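PDB 2ZBV: adenosyl-chloride synthase from Thermotoga maritima, which binds adenosine and probably acts on S-adenosyl-L-methionine as a hydrolase or halogenase-like enzyme. Local coordinates for residues V17-A29 and R129-M141. Numbering follows the deposited sequence.
Sequences VAKAVIKRINPSA and RDIFAPVAAHLDM
Helices 14-25 and 127-140 pack side by side against the mixed sheet of the N-terminal domain, and Val21, Ile22 and Ile25 of the first meet Arg129, Ala133, Pro134 and Ala137 of the second. The axes of 17-25 and 129-140 cross at -38° and come within 8.7 Å. Alanines line the near face of the second helix, consistent with this spacing: Ala18 CB lies 4.4 Å from Ala133 CB. Ile22 touches two alanines. Its CG1 rests on Ala133 CB at 3.9 Å, while CG2, anti to the backbone N, reaches Ala137 CB. Ala18 and Ile22 also touch Phe4 and Ile2 of strand 2-6.

Ile25 has the largest contact area, wedged between Pro134, Ala137 and His138. Its CD1 presses on Pro134 CB at 3.5 Å, a tight carbon pair. Its CG2 sits over one face of the His138 ring, 4.1 Å from the centroid, a CH-pi contact. At this end the selenium of Met141, modelled as selenomethionine, lies 4.1 Å from Ile25 CG2.

At the other end the aliphatic part of Arg129 crosses Val21 at about a right angle, with Arg129 CG 3.8 Å from Val21 CG2. The chain then bends at chi3 (68°) and the guanidinium grips Asp130 side-on. Arg129 NE donates to Asp130 OD1 at 2.7 Å in a salt bridge, and Arg129 NH2 to the syn lone pair of Asp130 OD2. NH1 forms a salt bridge with Asp56 of the second subunit. A leucine in place of Arg129 would probably leave Asp130 and that Asp56 without their cationic mate. The helix pair is thus joined by apolar packing, while the charges at its end tie it to the neighbouring subunit.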
loop_
_atom_site.group_PDB
_atom_site.type_symbol
_atom_site.label_atom_id
_atom_site.label_comp_id
_atom_site.label_asym_id
_atom_site.label_seq_id
_atom_site.Cartn_x
_atom_site.Cartn_y
_atom_site.Cartn_z
ATOM N N VAL A 17 3.963 4.359 12.112
ATOM C CA VAL A 17 4.516 5.025 13.296
ATOM C C VAL A 17 5.577 6.051 12.927
ATOM O O VAL A 17 5.700 7.072 13.589
ATOM C CB VAL A 17 5.099 4.016 14.329
ATOM C CG1 VAL A 17 3.986 3.152 14.885
ATOM C CG2 VAL A 17 6.161 3.148 13.694
ATOM N N ALA A 18 6.342 5.775 11.871
ATOM C CA ALA A 18 7.361 6.707 11.409
ATOM C C ALA A 18 6.673 7.955 10.866
ATOM O O ALA A 18 7.159 9.074 11.051
ATOM C CB ALA A 18 8.211 6.078 10.320
ATOM N N LYS A 19 5.540 7.766 10.201
ATOM C CA LYS A 19 4.798 8.902 9.652
ATOM C C LYS A 19 4.217 9.734 10.789
ATOM O O LYS A 19 4.170 10.967 10.712
ATOM C CB LYS A 19 3.676 8.415 8.731
ATOM C CG LYS A 19 4.168 7.900 7.383
ATOM C CD LYS A 19 2.998 7.619 6.458
ATOM C CE LYS A 19 3.469 7.151 5.087
ATOM N NZ LYS A 19 2.303 6.820 4.217
ATOM N N ALA A 20 3.778 9.051 11.843
ATOM C CA ALA A 20 3.218 9.726 13.009
ATOM C C ALA A 20 4.295 10.602 13.638
ATOM O O ALA A 20 4.031 11.741 14.016
ATOM C CB ALA A 20 2.710 8.707 14.018
ATOM N N VAL A 21 5.512 10.075 13.732
ATOM C CA VAL A 21 6.620 10.825 14.309
ATOM C C VAL A 21 6.915 12.071 13.476
ATOM O O VAL A 21 7.148 13.150 14.017
ATOM C CB VAL A 21 7.891 9.957 14.392
ATOM C CG1 VAL A 21 9.106 10.832 14.669
ATOM C CG2 VAL A 21 7.730 8.906 15.498
ATOM N N ILE A 22 6.907 11.913 12.156
ATOM C CA ILE A 22 7.162 13.025 11.256
ATOM C C ILE A 22 6.088 14.104 11.399
ATOM O O ILE A 22 6.404 15.289 11.533
ATOM C CB ILE A 22 7.198 12.550 9.787
ATOM C CG1 ILE A 22 8.405 11.634 9.572
ATOM C CG2 ILE A 22 7.246 13.765 8.839
ATOM C CD1 ILE A 22 8.487 11.050 8.171
ATOM N N LYS A 23 4.827 13.682 11.384
ATOM C CA LYS A 23 3.690 14.594 11.490
ATOM C C LYS A 23 3.558 15.261 12.857
ATOM O O LYS A 23 2.899 16.296 12.988
ATOM C CB LYS A 23 2.394 13.852 11.163
ATOM C CG LYS A 23 2.235 13.494 9.694
ATOM C CD LYS A 23 2.007 14.743 8.854
ATOM C CE LYS A 23 1.606 14.391 7.432
ATOM N NZ LYS A 23 1.199 15.608 6.675
ATOM N N ARG A 24 4.162 14.654 13.874
ATOM C CA ARG A 24 4.120 15.218 15.220
ATOM C C ARG A 24 5.087 16.390 15.217
ATOM O O ARG A 24 4.821 17.431 15.816
ATOM C CB ARG A 24 4.548 14.177 16.266
ATOM C CG ARG A 24 3.570 13.017 16.412
ATOM C CD ARG A 24 4.070 11.925 17.364
ATOM N NE ARG A 24 4.068 12.374 18.755
ATOM C CZ ARG A 24 4.250 11.577 19.805
ATOM N NH1 ARG A 24 4.451 10.274 19.635
ATOM N NH2 ARG A 24 4.228 12.084 21.032
ATOM N N ILE A 25 6.206 16.208 14.522
ATOM C CA ILE A 25 7.220 17.246 14.416
ATOM C C ILE A 25 6.732 18.361 13.498
ATOM O O ILE A 25 6.813 19.535 13.842
ATOM C CB ILE A 25 8.531 16.675 13.864
ATOM C CG1 ILE A 25 9.187 15.791 14.924
ATOM C CG2 ILE A 25 9.472 17.800 13.458
ATOM C CD1 ILE A 25 10.445 15.129 14.448
ATOM N N ASN A 26 6.214 17.983 12.334
ATOM C CA ASN A 26 5.704 18.950 11.370
ATOM C C ASN A 26 4.350 18.496 10.834
ATOM O O ASN A 26 4.276 17.670 9.925
ATOM C CB ASN A 26 6.682 19.107 10.207
ATOM C CG ASN A 26 6.193 20.104 9.165
ATOM O OD1 ASN A 26 6.750 20.199 8.070
ATOM N ND2 ASN A 26 5.147 20.857 9.505
ATOM N N PRO A 27 3.259 19.038 11.389
ATOM C CA PRO A 27 1.917 18.660 10.937
ATOM C C PRO A 27 1.684 18.985 9.469
ATOM O O PRO A 27 0.774 18.443 8.842
ATOM C CB PRO A 27 1.002 19.469 11.856
ATOM C CG PRO A 27 1.818 19.612 13.110
ATOM C CD PRO A 27 3.190 19.929 12.561
ATOM N N SER A 28 2.512 19.869 8.921
ATOM C CA SER A 28 2.373 20.270 7.527
ATOM C C SER A 28 3.284 19.515 6.570
ATOM O O SER A 28 3.314 19.818 5.378
ATOM C CB SER A 28 2.631 21.772 7.395
ATOM O OG SER A 28 1.694 22.505 8.166
ATOM N N ALA A 29 4.015 18.533 7.083
ATOM C CA ALA A 29 4.931 17.759 6.248
ATOM C C ALA A 29 4.183 16.962 5.183
ATOM O O ALA A 29 3.148 16.355 5.462
ATOM C CB ALA A 29 5.757 16.808 7.114
ATOM N N ARG A 129 12.624 5.095 12.942
ATOM C CA ARG A 129 11.623 5.886 13.670
ATOM C C ARG A 129 12.235 6.891 14.649
ATOM O O ARG A 129 11.778 8.033 14.755
ATOM C CB ARG A 129 10.693 4.966 14.481
ATOM C CG ARG A 129 9.746 5.706 15.439
ATOM C CD ARG A 129 9.136 4.770 16.491
ATOM N NE ARG A 129 10.143 4.279 17.434
ATOM C CZ ARG A 129 9.973 3.243 18.253
ATOM N NH1 ARG A 129 8.827 2.570 18.259
ATOM N NH2 ARG A 129 10.961 2.871 19.061
ATOM N N ASP A 130 13.272 6.451 15.357
ATOM C CA ASP A 130 13.896 7.268 16.389
ATOM C C ASP A 130 14.951 8.274 15.979
ATOM O O ASP A 130 15.196 9.235 16.712
ATOM C CB ASP A 130 14.476 6.355 17.471
ATOM C CG ASP A 130 13.436 5.422 18.055
ATOM O OD1 ASP A 130 12.245 5.802 18.062
ATOM O OD2 ASP A 130 13.808 4.318 18.516
ATOM N N ILE A 131 15.566 8.063 14.821
ATOM C CA ILE A 131 16.621 8.954 14.357
ATOM C C ILE A 131 16.432 9.503 12.942
ATOM O O ILE A 131 16.469 10.717 12.733
ATOM C CB ILE A 131 17.990 8.246 14.416
ATOM C CG1 ILE A 131 18.279 7.772 15.848
ATOM C CG2 ILE A 131 19.086 9.191 13.913
ATOM C CD1 ILE A 131 19.626 7.048 16.011
ATOM N N PHE A 132 16.239 8.612 11.972
ATOM C CA PHE A 132 16.086 9.030 10.579
ATOM C C PHE A 132 14.847 9.849 10.263
ATOM O O PHE A 132 14.950 10.921 9.661
ATOM C CB PHE A 132 16.135 7.809 9.651
ATOM C CG PHE A 132 17.462 7.105 9.649
ATOM C CD1 PHE A 132 18.631 7.799 9.343
ATOM C CD2 PHE A 132 17.544 5.747 9.943
ATOM C CE1 PHE A 132 19.862 7.153 9.334
ATOM C CE2 PHE A 132 18.773 5.085 9.938
ATOM C CZ PHE A 132 19.933 5.786 9.632
ATOM N N ALA A 133 13.677 9.350 10.656
ATOM C CA ALA A 133 12.438 10.061 10.368
ATOM C C ALA A 133 12.419 11.466 10.966
ATOM O O ALA A 133 12.165 12.435 10.261
ATOM C CB ALA A 133 11.228 9.252 10.858
ATOM N N PRO A 134 12.691 11.598 12.274
ATOM C CA PRO A 134 12.668 12.951 12.840
ATOM C C PRO A 134 13.690 13.891 12.202
ATOM O O PRO A 134 13.418 15.081 12.014
ATOM C CB PRO A 134 12.904 12.708 14.336
ATOM C CG PRO A 134 13.636 11.385 14.380
ATOM C CD PRO A 134 12.914 10.587 13.323
ATOM N N VAL A 135 14.861 13.364 11.861
ATOM C CA VAL A 135 15.880 14.183 11.222
ATOM C C VAL A 135 15.373 14.684 9.867
ATOM O O VAL A 135 15.511 15.871 9.539
ATOM C CB VAL A 135 17.194 13.395 11.045
ATOM C CG1 VAL A 135 18.110 14.097 10.052
ATOM C CG2 VAL A 135 17.899 13.283 12.398
ATOM N N ALA A 136 14.768 13.788 9.087
ATOM C CA ALA A 136 14.224 14.174 7.789
ATOM C C ALA A 136 13.137 15.222 8.008
ATOM O O ALA A 136 13.034 16.187 7.254
ATOM C CB ALA A 136 13.640 12.956 7.068
ATOM N N ALA A 137 12.325 15.020 9.044
ATOM C CA ALA A 137 11.248 15.949 9.360
ATOM C C ALA A 137 11.782 17.354 9.648
ATOM O O ALA A 137 11.223 18.336 9.163
ATOM C CB ALA A 137 10.448 15.447 10.552
ATOM N N HIS A 138 12.853 17.444 10.437
ATOM C CA HIS A 138 13.450 18.743 10.774
ATOM C C HIS A 138 14.070 19.405 9.541
ATOM O O HIS A 138 13.902 20.606 9.315
ATOM C CB HIS A 138 14.524 18.583 11.869
ATOM C CG HIS A 138 13.970 18.280 13.229
ATOM N ND1 HIS A 138 13.120 19.138 13.895
ATOM C CD2 HIS A 138 14.134 17.208 14.041
ATOM C CE1 HIS A 138 12.782 18.605 15.057
ATOM N NE2 HIS A 138 13.384 17.434 15.171
ATOM N N LEU A 139 14.789 18.624 8.745
ATOM C CA LEU A 139 15.410 19.146 7.538
ATOM C C LEU A 139 14.340 19.707 6.599
ATOM O O LEU A 139 14.496 20.795 6.048
ATOM C CB LEU A 139 16.201 18.046 6.825
ATOM C CG LEU A 139 17.507 17.594 7.480
ATOM C CD1 LEU A 139 18.027 16.336 6.790
ATOM C CD2 LEU A 139 18.542 18.720 7.389
ATOM N N ASP A 140 13.253 18.963 6.431
ATOM C CA ASP A 140 12.155 19.376 5.561
ATOM C C ASP A 140 11.490 20.625 6.125
ATOM O O ASP A 140 10.768 21.339 5.426
ATOM C CB ASP A 140 11.123 18.251 5.453
ATOM C CG ASP A 140 9.943 18.625 4.577
ATOM O OD1 ASP A 140 10.160 18.907 3.380
ATOM O OD2 ASP A 140 8.797 18.637 5.083
HETATM N N MSE A 141 11.739 20.881 7.402
HETATM C CA MSE A 141 11.168 22.039 8.074
HETATM C C MSE A 141 12.070 23.264 8.011
HETATM O O MSE A 141 11.749 24.296 8.584
HETATM C CB MSE A 141 10.893 21.706 9.532
HETATM C CG MSE A 141 9.438 21.725 9.898
HETATM SE SE MSE A 141 9.305 21.527 11.798
HETATM C CE MSE A 141 9.813 23.336 12.306
#